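Local coordinates for protein carboxylesterase (Ferroplasma acidiphilum, PDB 3WJ2) that probably hydrolyses carboxylic esters under acidic conditions, using an alpha/beta-hydrolase fold, at residues P242-T247 and R302-Y307; L182-L187 and G282-F287; A46-K51 and L102-G107; N128-S133 and A163-K168; A67-D72 and K109-E114. All coordinates share one frame; numbering follows the deposited sequence.

Contact 1. Residues P242-T247 and R302-Y307; sequences PAIMVT and RIIPDY
One water, 2.8 Å from Y307 OH and 2.8 Å from A243 O, joins the tail of the chain to a strand of the central alpha/beta-hydrolase sheet; it donates a hydrogen to the A243 carbonyl. Strand 243-248 is flanked here by the turn that ends the C-terminal helix 291-303. I244 and the Y307 ring carry the contact. P242 CB comes to the edge of the ring, near its plane, with Y307 CE1 3.8 Å away. I244 approaches obliquely from the strand: its CG1 is anti to the carbonyl carbon (chi1 -58°) and the chain runs on extended, which brings CD1 to within 3.8 Å of Y307 CE2. I244 CD1 also meets I303 CD1 at 3.9 Å, so one methyl touches both the ring and I303. V272 of the neighbouring strand also packs on both I244 and Y307. With an alanine here in place of Y307, the water would probably lose its hydroxyl partner and a gap is likely to open beside P242 and I244 CD1. Beyond the contact, R302 and D306 form salt bridges with D306 and R302 of the second subunit, which places this turn at the subunit interface. Y307 N bonds I304 O at 3.0 Å, and that carbonyl oxygen lies in the plane of the tyrosine ring, at its edge.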
# COMPACT_ATOMS: atom_id res chain seq x y z
N PRO B 242 -26.89 -1.33 -9.54
CA PRO B 242 -25.56 -1.72 -10.07
C PRO B 242 -24.69 -0.42 -10.06
O PRO B 242 -25.24 0.67 -10.34
CB PRO B 242 -25.87 -2.18 -11.48
CG PRO B 242 -27.37 -2.67 -11.35
CD PRO B 242 -28.01 -1.73 -10.42
N ALA B 243 -23.41 -0.60 -9.76
CA ALA B 243 -22.53 0.55 -9.59
C ALA B 243 -21.34 0.44 -10.55
O ALA B 243 -20.83 -0.68 -10.88
CB ALA B 243 -21.99 0.64 -8.19
N ILE B 244 -20.90 1.64 -10.99
CA ILE B 244 -19.54 1.79 -11.59
C ILE B 244 -18.83 2.79 -10.67
O ILE B 244 -19.32 3.92 -10.45
CB ILE B 244 -19.60 2.34 -12.98
CG1 ILE B 244 -20.46 1.45 -13.89
CG2 ILE B 244 -18.17 2.56 -13.55
CD1 ILE B 244 -20.77 2.14 -15.33
N MET B 245 -17.62 2.41 -10.18
CA MET B 245 -16.84 3.24 -9.25
C MET B 245 -15.51 3.49 -9.90
O MET B 245 -14.84 2.57 -10.35
CB MET B 245 -16.57 2.55 -7.89
CG MET B 245 -15.60 3.33 -7.02
SD MET B 245 -16.40 4.79 -6.25
CE MET B 245 -17.44 4.02 -4.92
N VAL B 246 -15.17 4.80 -9.99
CA VAL B 246 -13.80 5.15 -10.50
C VAL B 246 -13.12 5.87 -9.38
O VAL B 246 -13.58 6.84 -8.81
CB VAL B 246 -13.98 6.16 -11.69
CG1 VAL B 246 -12.58 6.58 -12.18
CG2 VAL B 246 -14.82 5.45 -12.84
N THR B 247 -11.93 5.37 -9.03
CA THR B 247 -11.07 6.06 -8.05
C THR B 247 -9.76 6.42 -8.75
O THR B 247 -9.47 6.01 -9.88
CB THR B 247 -10.71 5.05 -6.86
OG1 THR B 247 -9.77 4.09 -7.35
CG2 THR B 247 -11.99 4.32 -6.44
N ARG B 302 -18.87 4.67 -22.37
CA ARG B 302 -19.24 3.70 -23.33
C ARG B 302 -19.88 2.44 -22.84
O ARG B 302 -20.50 1.73 -23.66
CB ARG B 302 -18.08 3.45 -24.34
CG ARG B 302 -17.72 4.68 -25.10
CD ARG B 302 -16.48 4.38 -26.02
NE ARG B 302 -16.15 5.65 -26.72
CZ ARG B 302 -15.25 5.70 -27.69
NH1 ARG B 302 -14.57 4.60 -28.01
NH2 ARG B 302 -15.01 6.84 -28.33
N ILE B 303 -19.84 2.18 -21.52
CA ILE B 303 -20.55 1.00 -20.97
C ILE B 303 -21.86 1.48 -20.31
O ILE B 303 -22.68 0.64 -20.09
CB ILE B 303 -19.73 0.10 -20.04
CG1 ILE B 303 -19.18 0.79 -18.74
CG2 ILE B 303 -18.52 -0.45 -20.90
CD1 ILE B 303 -18.81 -0.29 -17.68
N ILE B 304 -22.00 2.77 -20.02
CA ILE B 304 -23.28 3.26 -19.44
C ILE B 304 -24.57 2.79 -20.20
O ILE B 304 -25.52 2.31 -19.52
CB ILE B 304 -23.27 4.75 -19.27
CG1 ILE B 304 -22.39 5.17 -18.08
CG2 ILE B 304 -24.73 5.31 -19.11
CD1 ILE B 304 -22.17 6.69 -17.99
N PRO B 305 -24.58 2.84 -21.54
CA PRO B 305 -25.80 2.48 -22.23
C PRO B 305 -26.24 1.06 -21.95
O PRO B 305 -27.49 0.82 -21.97
CB PRO B 305 -25.49 2.78 -23.73
CG PRO B 305 -24.08 2.94 -23.82
CD PRO B 305 -23.54 3.34 -22.47
N ASP B 306 -25.34 0.13 -21.60
CA ASP B 306 -25.71 -1.27 -21.26
C ASP B 306 -26.61 -1.43 -20.04
O ASP B 306 -27.31 -2.45 -19.85
CB ASP B 306 -24.46 -2.15 -21.13
CG ASP B 306 -23.76 -2.35 -22.50
OD1 ASP B 306 -23.73 -1.41 -23.32
OD2 ASP B 306 -23.40 -3.49 -22.71
N TYR B 307 -26.55 -0.43 -19.15
CA TYR B 307 -27.37 -0.43 -17.96
C TYR B 307 -28.78 0.16 -18.16
O TYR B 307 -29.59 0.10 -17.19
CB TYR B 307 -26.66 0.36 -16.88
CG TYR B 307 -25.39 -0.26 -16.40
CD1 TYR B 307 -25.37 -1.10 -15.25
CD2 TYR B 307 -24.19 -0.03 -17.07
CE1 TYR B 307 -24.13 -1.65 -14.76
CE2 TYR B 307 -23.00 -0.62 -16.64
CZ TYR B 307 -22.96 -1.43 -15.49
OH TYR B 307 -21.75 -1.90 -15.12
O HOH W 1 -21.76 -2.84 -12.46

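Contact 2. Residues L182-L187 and G282-F287; sequences LFYPSL and GSATDF
F183 and A284 bring the two backbones nearest, their CA atoms 7.5 Å apart, where strand 180-183 ends beside the loop that leaves strand 271-280. After F183 the chain turns sharply: Y184 has positive phi, and its side chain points toward the loop. In that loop G282 has a phi of 95°, where a CB would jam against the preceding carbonyl oxygen, and S283 to T285 follow with helical torsions but without regular helix bonds; the backbone bonds here are weak. The Y184 ring, with CG lodged between its own backbone N and carbonyl carbon (chi1 46°), carries its hydroxyl into this turn. A284 N donates to Y184 OH at 3.0 Å, a bent bond of 136°. A water 2.6 Å from Y184 OH lies in the ring plane and bridges on to T285 OG1 at 2.7 Å. These are the C-terminal ends of the parallel strands in the alpha/beta-hydrolase fold: F183 shares backbone bonds with G154 and S156, part of a sequence pattern consistent with a nucleophile elbow, and the Y184 side chain touches residues of that pattern. H281, the residue before G282, meets the Y184 ring edge-to-face. One face of the same ring takes F183 CB, 3.7 Å above the plane and offset toward the rim. S283 OG approaches the ring obliquely, 3.5 Å from Y184 CE2, while its hydrogen bond goes to N248 OD1. On the apolar flank A284 CB closes in on F183 CD1 at 3.7 Å, with Y98 of helix 96-106 packing against both residues.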
# COMPACT_ATOMS: atom_id res chain seq x y z
N LEU B 182 -20.19 6.41 -10.29
CA LEU B 182 -19.62 7.24 -9.23
C LEU B 182 -18.17 7.53 -9.56
O LEU B 182 -17.29 6.71 -9.38
CB LEU B 182 -19.63 6.43 -7.83
CG LEU B 182 -21.06 5.94 -7.51
CD1 LEU B 182 -20.97 4.99 -6.23
CD2 LEU B 182 -22.11 7.05 -7.28
N PHE B 183 -17.90 8.79 -9.97
CA PHE B 183 -16.49 9.14 -10.13
C PHE B 183 -16.00 9.76 -8.86
O PHE B 183 -16.38 10.88 -8.42
CB PHE B 183 -16.40 10.29 -11.27
CG PHE B 183 -16.55 9.77 -12.66
CD1 PHE B 183 -15.44 9.33 -13.38
CD2 PHE B 183 -17.82 9.85 -13.30
CE1 PHE B 183 -15.62 8.78 -14.68
CE2 PHE B 183 -17.99 9.34 -14.65
CZ PHE B 183 -16.87 8.86 -15.32
N TYR B 184 -15.10 8.99 -8.21
CA TYR B 184 -14.41 9.43 -6.98
C TYR B 184 -15.29 10.27 -6.00
O TYR B 184 -14.97 11.43 -5.62
CB TYR B 184 -13.05 10.12 -7.32
CG TYR B 184 -13.11 11.13 -8.45
CD1 TYR B 184 -13.42 12.44 -8.15
CD2 TYR B 184 -12.88 10.68 -9.76
CE1 TYR B 184 -13.42 13.38 -9.25
CE2 TYR B 184 -12.85 11.55 -10.84
CZ TYR B 184 -13.14 12.86 -10.53
OH TYR B 184 -13.19 13.80 -11.62
N PRO B 185 -16.36 9.63 -5.42
CA PRO B 185 -17.20 10.37 -4.48
C PRO B 185 -16.48 10.63 -3.10
O PRO B 185 -15.58 9.83 -2.72
CB PRO B 185 -18.31 9.35 -4.14
CG PRO B 185 -17.76 7.98 -4.57
CD PRO B 185 -16.81 8.29 -5.78
N SER B 186 -16.90 11.66 -2.39
CA SER B 186 -16.60 11.80 -0.95
C SER B 186 -17.62 10.80 -0.30
O SER B 186 -18.78 10.65 -0.77
CB SER B 186 -16.65 13.24 -0.46
OG SER B 186 -17.91 13.78 -0.93
N LEU B 187 -17.23 9.96 0.63
CA LEU B 187 -18.21 9.05 1.16
C LEU B 187 -18.21 8.94 2.71
O LEU B 187 -19.08 8.25 3.31
CB LEU B 187 -17.93 7.65 0.68
CG LEU B 187 -18.19 7.41 -0.85
CD1 LEU B 187 -17.45 6.07 -1.25
CD2 LEU B 187 -19.64 7.41 -1.18
N GLY B 282 -10.25 14.88 -9.50
CA GLY B 282 -10.67 15.82 -10.55
C GLY B 282 -10.31 15.27 -11.89
O GLY B 282 -10.60 15.91 -12.89
N SER B 283 -9.75 14.04 -11.99
CA SER B 283 -9.22 13.52 -13.26
C SER B 283 -10.31 13.54 -14.38
O SER B 283 -10.00 13.87 -15.52
CB SER B 283 -8.69 12.13 -13.15
OG SER B 283 -9.75 11.33 -12.54
N ALA B 284 -11.55 13.19 -14.08
CA ALA B 284 -12.57 13.11 -15.13
C ALA B 284 -12.84 14.48 -15.75
O ALA B 284 -12.99 14.50 -16.98
CB ALA B 284 -13.84 12.50 -14.55
N THR B 285 -12.93 15.50 -14.91
CA THR B 285 -13.23 16.83 -15.44
C THR B 285 -11.93 17.36 -16.04
O THR B 285 -12.00 18.42 -16.72
CB THR B 285 -13.91 17.68 -14.44
OG1 THR B 285 -13.25 17.62 -13.18
CG2 THR B 285 -15.40 17.29 -14.28
N ASP B 286 -10.80 16.70 -15.81
CA ASP B 286 -9.53 17.07 -16.52
C ASP B 286 -9.36 16.38 -17.86
O ASP B 286 -8.24 16.30 -18.38
CB ASP B 286 -8.37 16.69 -15.63
CG ASP B 286 -8.33 17.46 -14.36
OD1 ASP B 286 -8.92 18.55 -14.22
OD2 ASP B 286 -7.65 16.94 -13.38
N PHE B 287 -10.41 15.87 -18.48
CA PHE B 287 -10.33 15.11 -19.68
C PHE B 287 -9.69 15.86 -20.88
O PHE B 287 -9.30 15.21 -21.84
CB PHE B 287 -11.67 14.52 -20.15
CG PHE B 287 -12.60 15.59 -20.72
CD1 PHE B 287 -12.84 15.63 -22.09
CD2 PHE B 287 -13.17 16.54 -19.86
CE1 PHE B 287 -13.73 16.67 -22.57
CE2 PHE B 287 -14.01 17.60 -20.30
CZ PHE B 287 -14.30 17.62 -21.68
O HOH W 2 -14.09 16.21 -11.04

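Contact 3. Residues A46-K51 and L102-G107; sequences APVEIK and LAKESG
I50 and K104 run alongside each other in opposite directions, the isoleucine pointing its end at the helix while the lysine leaves the helix to reach back over the loop. Both bends of I50 bring CD1 inward (chi1 -63°, chi2 -66°); it rests 4.0 Å from K104 CB and 4.1 Å from A103 CB, against the last turns of helix 96-106. The lysine starts with CG anti to its own N, then kinks twice, so that its ammonium turns over the backbone beyond V48 and donates to E49 O. The modelled separation of K104 NZ and E49 O, 2.5 Å, is very short, and the V48 side chain is built too close to the lysine carbons, so the fine detail of this exposed chain is doubtful. The V48 and K104 side chains cross at a slant, and V48 O is held by R100 NH1. The segment 46-51 is the connection between helix 29-43 and the edge strand 52-60 of the alpha/beta-hydrolase sheet, and the contact lays it against the outer side of helix 96-106. That helix ends close by: S106 OG and S106 N reach L102 O from opposite faces of its plane, the hydroxyl at 2.7 Å, and G107 leaves the helix with positive phi. K51 NZ and K104 NZ are 6.4 Å apart; K51 bonds D72 O, and K104 forms a weak, long ion pair with D72 OD2. D72, near both, probably eases the proximity of the two positive charges at this surface.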
# COMPACT_ATOMS: atom_id res chain seq x y z
N ALA B 46 -12.30 24.02 -26.22
CA ALA B 46 -13.36 23.97 -27.23
C ALA B 46 -14.39 22.94 -26.84
O ALA B 46 -13.97 21.79 -26.60
CB ALA B 46 -12.76 23.51 -28.56
N PRO B 47 -15.70 23.29 -26.85
CA PRO B 47 -16.75 22.27 -26.54
C PRO B 47 -17.04 21.33 -27.71
O PRO B 47 -16.89 21.71 -28.92
CB PRO B 47 -18.00 23.09 -26.23
CG PRO B 47 -17.86 24.35 -27.00
CD PRO B 47 -16.33 24.60 -27.10
N VAL B 48 -17.35 20.08 -27.37
CA VAL B 48 -17.78 19.08 -28.32
C VAL B 48 -19.23 19.36 -28.76
O VAL B 48 -20.04 19.83 -27.94
CB VAL B 48 -17.62 17.64 -27.72
CG1 VAL B 48 -18.44 16.61 -28.46
CG2 VAL B 48 -16.14 17.28 -27.69
N GLU B 49 -19.47 19.20 -30.07
CA GLU B 49 -20.80 19.43 -30.68
C GLU B 49 -21.76 18.38 -30.28
O GLU B 49 -21.49 17.16 -30.33
CB GLU B 49 -20.72 19.53 -32.23
CG GLU B 49 -19.98 20.81 -32.59
CD GLU B 49 -20.57 22.10 -31.94
OE1 GLU B 49 -21.81 22.37 -32.07
OE2 GLU B 49 -19.79 22.86 -31.32
N ILE B 50 -22.94 18.86 -29.86
CA ILE B 50 -24.03 17.98 -29.53
C ILE B 50 -25.31 18.34 -30.30
O ILE B 50 -25.67 19.51 -30.31
CB ILE B 50 -24.36 18.06 -27.98
CG1 ILE B 50 -23.11 17.58 -27.20
CG2 ILE B 50 -25.62 17.23 -27.63
CD1 ILE B 50 -22.83 16.13 -27.43
N LYS B 51 -25.98 17.34 -30.85
CA LYS B 51 -27.22 17.58 -31.66
C LYS B 51 -28.31 18.39 -30.96
O LYS B 51 -28.82 19.39 -31.48
CB LYS B 51 -27.83 16.28 -32.08
CG LYS B 51 -27.01 15.54 -33.11
CD LYS B 51 -27.83 14.40 -33.69
CE LYS B 51 -26.94 13.62 -34.67
NZ LYS B 51 -26.17 12.56 -33.92
N LEU B 102 -19.55 13.61 -22.00
CA LEU B 102 -20.29 12.41 -21.63
C LEU B 102 -21.42 12.09 -22.53
O LEU B 102 -21.68 10.94 -22.74
CB LEU B 102 -20.89 12.58 -20.23
CG LEU B 102 -19.92 12.73 -19.07
CD1 LEU B 102 -20.76 12.87 -17.69
CD2 LEU B 102 -18.97 11.56 -18.94
N ALA B 103 -22.19 13.08 -22.99
CA ALA B 103 -23.24 12.80 -23.92
C ALA B 103 -22.77 12.21 -25.27
O ALA B 103 -23.37 11.27 -25.73
CB ALA B 103 -24.06 14.10 -24.12
N LYS B 104 -21.66 12.77 -25.76
CA LYS B 104 -21.14 12.33 -27.05
C LYS B 104 -20.64 10.87 -26.94
O LYS B 104 -20.98 10.00 -27.74
CB LYS B 104 -20.07 13.26 -27.52
CG LYS B 104 -19.54 12.88 -28.94
CD LYS B 104 -19.56 14.09 -29.98
CE LYS B 104 -20.65 14.01 -31.08
NZ LYS B 104 -20.78 15.28 -31.85
N GLU B 105 -19.92 10.58 -25.84
CA GLU B 105 -19.37 9.25 -25.71
C GLU B 105 -20.33 8.13 -25.27
O GLU B 105 -20.17 6.96 -25.62
CB GLU B 105 -18.19 9.31 -24.71
CG GLU B 105 -17.03 10.21 -25.19
CD GLU B 105 -16.37 9.71 -26.47
OE1 GLU B 105 -16.45 8.51 -26.77
OE2 GLU B 105 -15.88 10.59 -27.25
N SER B 106 -21.39 8.48 -24.47
CA SER B 106 -22.33 7.51 -24.04
C SER B 106 -23.46 7.28 -25.03
O SER B 106 -24.03 6.24 -25.03
CB SER B 106 -22.99 7.89 -22.67
OG SER B 106 -23.74 9.13 -22.81
N GLY B 107 -23.79 8.34 -25.79
CA GLY B 107 -24.99 8.14 -26.63
C GLY B 107 -26.30 8.17 -25.93
O GLY B 107 -27.31 7.78 -26.50

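Contact 4. Residues N128-S133 and A163-K168; sequences NDAYDS and AALCLK
Y131 and L165 lie at the tight part of this helix pair: their CA atoms are 5.0 Å apart where helices 125-139 and 157-172 cross at -60°. Y131 CB meets L165 CB at 4.1 Å, and L165 CD2 packs on A130 CB at 3.9 Å. Helix 157-172 follows directly on the probable nucleophile elbow of the alpha/beta-hydrolase fold. The K168 chain belongs to the same close packing. Y131 CG is anti to the backbone N (chi1 177°), turning the ring beneath K168, whose extended chain crosses at about a right angle. K168 CE stands 3.7 Å from the Y131 ring centroid as a CH-pi contact, and K168 NZ, 4.4 Å from it, makes a cation-pi interaction over the same face. The looser side is bridged by water: one accepts from K168 NZ and donates to N128 OD1, and a second links Y131 OH (2.6 Å) to K168 O (2.8 Å). A serine replacing Y131 would probably free the lysine chain to swing and deprive its ammonium of an aromatic face. H135 meets the ring edge-to-face. The ring face and the water acceptor probably help to stabilise the positive charge of K168 NZ, with D132 OD1 5.6 Å away.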
# COMPACT_ATOMS: atom_id res chain seq x y z
N ASN B 128 -31.37 16.40 -0.64
CA ASN B 128 -32.77 16.40 -0.98
C ASN B 128 -32.99 16.85 -2.43
O ASN B 128 -33.89 16.33 -3.09
CB ASN B 128 -33.52 17.34 -0.01
CG ASN B 128 -33.67 16.75 1.40
OD1 ASN B 128 -33.55 15.50 1.62
ND2 ASN B 128 -33.94 17.65 2.38
N ASP B 129 -32.16 17.78 -2.92
CA ASP B 129 -32.26 18.17 -4.30
C ASP B 129 -31.97 16.98 -5.25
O ASP B 129 -32.63 16.80 -6.29
CB ASP B 129 -31.32 19.32 -4.59
CG ASP B 129 -31.72 20.59 -3.93
OD1 ASP B 129 -32.85 20.69 -3.39
OD2 ASP B 129 -30.90 21.53 -3.91
N ALA B 130 -30.93 16.23 -4.96
CA ALA B 130 -30.56 15.04 -5.75
C ALA B 130 -31.67 13.97 -5.71
O ALA B 130 -32.16 13.52 -6.76
CB ALA B 130 -29.12 14.53 -5.29
N TYR B 131 -32.14 13.62 -4.49
CA TYR B 131 -33.17 12.61 -4.38
C TYR B 131 -34.48 13.04 -4.97
O TYR B 131 -35.10 12.28 -5.77
CB TYR B 131 -33.36 12.34 -2.91
CG TYR B 131 -34.49 11.33 -2.60
CD1 TYR B 131 -34.22 9.97 -2.60
CD2 TYR B 131 -35.79 11.78 -2.26
CE1 TYR B 131 -35.22 9.03 -2.26
CE2 TYR B 131 -36.81 10.83 -1.89
CZ TYR B 131 -36.49 9.49 -1.92
OH TYR B 131 -37.43 8.50 -1.58
N ASP B 132 -34.86 14.28 -4.65
CA ASP B 132 -36.13 14.80 -5.20
C ASP B 132 -36.06 14.99 -6.71
O ASP B 132 -37.09 14.69 -7.39
CB ASP B 132 -36.53 16.10 -4.50
CG ASP B 132 -36.94 15.89 -3.06
OD1 ASP B 132 -37.32 14.75 -2.59
OD2 ASP B 132 -36.96 16.90 -2.33
N SER B 133 -34.90 15.41 -7.28
CA SER B 133 -34.88 15.61 -8.72
C SER B 133 -34.98 14.28 -9.46
O SER B 133 -35.56 14.19 -10.53
CB SER B 133 -33.67 16.47 -9.24
OG SER B 133 -32.44 15.82 -8.87
N ALA B 163 -24.63 8.43 -4.74
CA ALA B 163 -24.56 7.19 -3.93
C ALA B 163 -25.61 7.37 -2.84
O ALA B 163 -26.33 6.39 -2.54
CB ALA B 163 -23.21 7.05 -3.30
N ALA B 164 -25.72 8.52 -2.20
CA ALA B 164 -26.64 8.70 -1.05
C ALA B 164 -28.09 8.61 -1.45
O ALA B 164 -28.89 8.04 -0.71
CB ALA B 164 -26.34 10.02 -0.44
N LEU B 165 -28.44 9.15 -2.62
CA LEU B 165 -29.86 9.15 -2.99
C LEU B 165 -30.25 7.68 -3.22
O LEU B 165 -31.41 7.33 -2.89
CB LEU B 165 -30.20 10.07 -4.19
CG LEU B 165 -29.78 9.57 -5.56
CD1 LEU B 165 -30.91 8.79 -6.18
CD2 LEU B 165 -29.58 10.83 -6.45
N CYS B 166 -29.34 6.82 -3.73
CA CYS B 166 -29.66 5.39 -3.96
C CYS B 166 -29.96 4.74 -2.63
O CYS B 166 -30.94 3.98 -2.55
CB CYS B 166 -28.55 4.66 -4.63
SG CYS B 166 -28.41 5.24 -6.40
N LEU B 167 -29.19 5.07 -1.61
CA LEU B 167 -29.42 4.48 -0.28
C LEU B 167 -30.82 4.88 0.21
O LEU B 167 -31.56 4.06 0.79
CB LEU B 167 -28.43 5.05 0.74
CG LEU B 167 -27.11 4.35 0.73
CD1 LEU B 167 -26.15 5.08 1.62
CD2 LEU B 167 -27.25 2.81 1.35
N LYS B 168 -31.22 6.13 0.02
CA LYS B 168 -32.57 6.53 0.51
C LYS B 168 -33.69 5.88 -0.31
O LYS B 168 -34.78 5.49 0.25
CB LYS B 168 -32.69 8.08 0.49
CG LYS B 168 -34.08 8.51 1.05
CD LYS B 168 -34.23 10.00 1.28
CE LYS B 168 -35.80 10.29 1.47
NZ LYS B 168 -35.79 11.78 1.95
O HOH W 3 -34.96 13.64 0.20
O HOH W 4 -37.24 6.78 0.33

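Contact 5. Residues A67-D72 and K109-E114; sequences ARMYDD and KIISIE
I111 touches both A67 and M69 across an antiparallel strand pair, its CG2 3.9 Å from A67 CB and its CG1 3.9 Å from M69 CG. These residues, with I113, share one face of the alpha/beta-hydrolase sheet, where strands 63-71 and 109-113 run at 163° and join the antiparallel edge to the parallel core. A67 with I113 and M69 with I111 are non-hydrogen-bonded pairs; alternating with them, R68 with S112 and Y70 with I110 are hydrogen-bonded, R68 O taking S112 N at 2.8 Å and I110 O taking Y70 N at 2.8 Å. On this second face the Y70 ring, its CG anti to the carbonyl carbon (chi1 -58°), presents its edge to S112 CB, 4.0 Å from CE2. A water donates to both Y70 OH and S112 OG, and D96 OD1 is the hydroxyl's partner from helix 96-106; R68 leads its guanidinium away to E93, D55 and D96. At the far end the apolar interior gives way to charge. M69 SD packs on K109 CG at 4.0 Å, and the lysine chain bends at its end toward D71, whose OD2 also lies close to E52 OE1; the lysine probably offsets that crowding of negative charge. K109 NZ holds A75 O as well, and it meets D71 OD2 at 2.8 Å from above the carboxylate, 44° out of its plane.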
# COMPACT_ATOMS: atom_id res chain seq x y z
N ALA B 67 -31.66 22.72 -14.82
CA ALA B 67 -31.13 21.44 -15.41
C ALA B 67 -30.85 21.62 -16.87
O ALA B 67 -31.60 22.37 -17.54
CB ALA B 67 -32.04 20.33 -15.22
N ARG B 68 -29.75 21.06 -17.35
CA ARG B 68 -29.48 21.09 -18.80
C ARG B 68 -29.42 19.69 -19.33
O ARG B 68 -28.60 18.86 -18.83
CB ARG B 68 -28.22 21.89 -19.11
CG ARG B 68 -27.87 21.92 -20.58
CD ARG B 68 -26.77 22.89 -20.88
NE ARG B 68 -27.18 24.30 -20.63
CZ ARG B 68 -26.38 25.36 -20.46
NH1 ARG B 68 -25.02 25.27 -20.48
NH2 ARG B 68 -26.96 26.56 -20.22
N MET B 69 -30.17 19.41 -20.39
CA MET B 69 -30.23 18.13 -21.02
C MET B 69 -29.41 18.11 -22.33
O MET B 69 -29.46 19.07 -23.12
CB MET B 69 -31.68 17.81 -21.36
CG MET B 69 -31.92 16.48 -21.86
SD MET B 69 -31.44 16.07 -23.54
CE MET B 69 -32.20 17.29 -24.72
N TYR B 70 -28.50 17.15 -22.44
CA TYR B 70 -27.59 17.02 -23.61
C TYR B 70 -27.93 15.73 -24.26
O TYR B 70 -27.97 14.65 -23.56
CB TYR B 70 -26.13 16.91 -23.16
CG TYR B 70 -25.64 18.06 -22.34
CD1 TYR B 70 -24.95 19.13 -22.93
CD2 TYR B 70 -25.86 18.12 -20.92
CE1 TYR B 70 -24.48 20.15 -22.17
CE2 TYR B 70 -25.43 19.12 -20.17
CZ TYR B 70 -24.70 20.19 -20.77
OH TYR B 70 -24.19 21.21 -20.02
N ASP B 71 -28.16 15.70 -25.59
CA ASP B 71 -28.58 14.44 -26.18
C ASP B 71 -28.04 14.46 -27.60
O ASP B 71 -28.43 15.33 -28.40
CB ASP B 71 -30.11 14.39 -26.24
CG ASP B 71 -30.65 13.09 -26.80
OD1 ASP B 71 -29.86 12.15 -27.05
OD2 ASP B 71 -31.92 13.03 -26.96
N ASP B 72 -27.04 13.62 -27.85
CA ASP B 72 -26.45 13.57 -29.20
C ASP B 72 -27.05 12.49 -30.07
O ASP B 72 -26.48 12.16 -31.13
CB ASP B 72 -24.95 13.28 -29.05
CG ASP B 72 -24.11 13.79 -30.26
OD1 ASP B 72 -24.39 14.86 -30.82
OD2 ASP B 72 -23.11 13.09 -30.60
N LYS B 109 -29.11 10.40 -23.05
CA LYS B 109 -29.39 11.75 -22.54
C LYS B 109 -28.57 11.94 -21.24
O LYS B 109 -28.61 11.05 -20.33
CB LYS B 109 -30.87 11.95 -22.19
CG LYS B 109 -31.76 12.09 -23.50
CD LYS B 109 -33.17 12.18 -23.02
CE LYS B 109 -34.24 12.74 -24.12
NZ LYS B 109 -34.06 12.16 -25.46
N ILE B 110 -27.93 13.05 -21.14
CA ILE B 110 -27.29 13.43 -19.86
C ILE B 110 -28.06 14.69 -19.36
O ILE B 110 -28.13 15.75 -20.08
CB ILE B 110 -25.76 13.81 -20.10
CG1 ILE B 110 -24.98 12.63 -20.70
CG2 ILE B 110 -25.04 14.30 -18.77
CD1 ILE B 110 -24.97 11.31 -19.85
N ILE B 111 -28.51 14.66 -18.11
CA ILE B 111 -29.26 15.80 -17.57
C ILE B 111 -28.46 16.30 -16.39
O ILE B 111 -28.45 15.70 -15.30
CB ILE B 111 -30.72 15.43 -17.15
CG1 ILE B 111 -31.44 14.82 -18.40
CG2 ILE B 111 -31.45 16.71 -16.58
CD1 ILE B 111 -32.89 14.29 -18.06
N SER B 112 -27.82 17.45 -16.57
CA SER B 112 -26.95 18.00 -15.53
C SER B 112 -27.77 18.89 -14.63
O SER B 112 -28.44 19.86 -15.07
CB SER B 112 -25.80 18.75 -16.25
OG SER B 112 -25.02 19.43 -15.27
N ILE B 113 -27.82 18.53 -13.33
CA ILE B 113 -28.71 19.23 -12.39
C ILE B 113 -27.99 20.12 -11.42
O ILE B 113 -26.97 19.74 -10.81
CB ILE B 113 -29.55 18.18 -11.60
CG1 ILE B 113 -30.46 17.43 -12.58
CG2 ILE B 113 -30.39 18.83 -10.51
CD1 ILE B 113 -30.84 16.05 -12.06
N GLU B 114 -28.47 21.36 -11.33
CA GLU B 114 -27.91 22.32 -10.38
C GLU B 114 -28.54 22.26 -9.02
O GLU B 114 -29.46 23.09 -8.70
CB GLU B 114 -28.00 23.80 -10.87
CG GLU B 114 -26.80 24.19 -11.55
CD GLU B 114 -26.87 25.63 -12.06
OE1 GLU B 114 -27.80 26.45 -11.74
OE2 GLU B 114 -26.01 25.86 -12.90
O HOH W 5 -23.36 21.00 -17.18

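In the fold
From the N terminus, contact 3 opens first, at 46-51, and contact 5 opens before it closes; the two cross, 102-107 and 109-114 running on from helix 96-106 into strand 109-113, and they meet at D72 through K51 and K104. Contact 4 then closes the helix-strand-helix connection through strand 150-155, touching contact 5 where S133 packs on I113. Contacts 2 and 1 also cross: strands 180-183 and 243-248 are sheet neighbours, and their partners are the loop before helix 291-303 and that helix's end with the tail. Contact 4 touches contact 2 through A163 and L182, and contact 1 returns to contact 3 through the R302-E105 salt bridge.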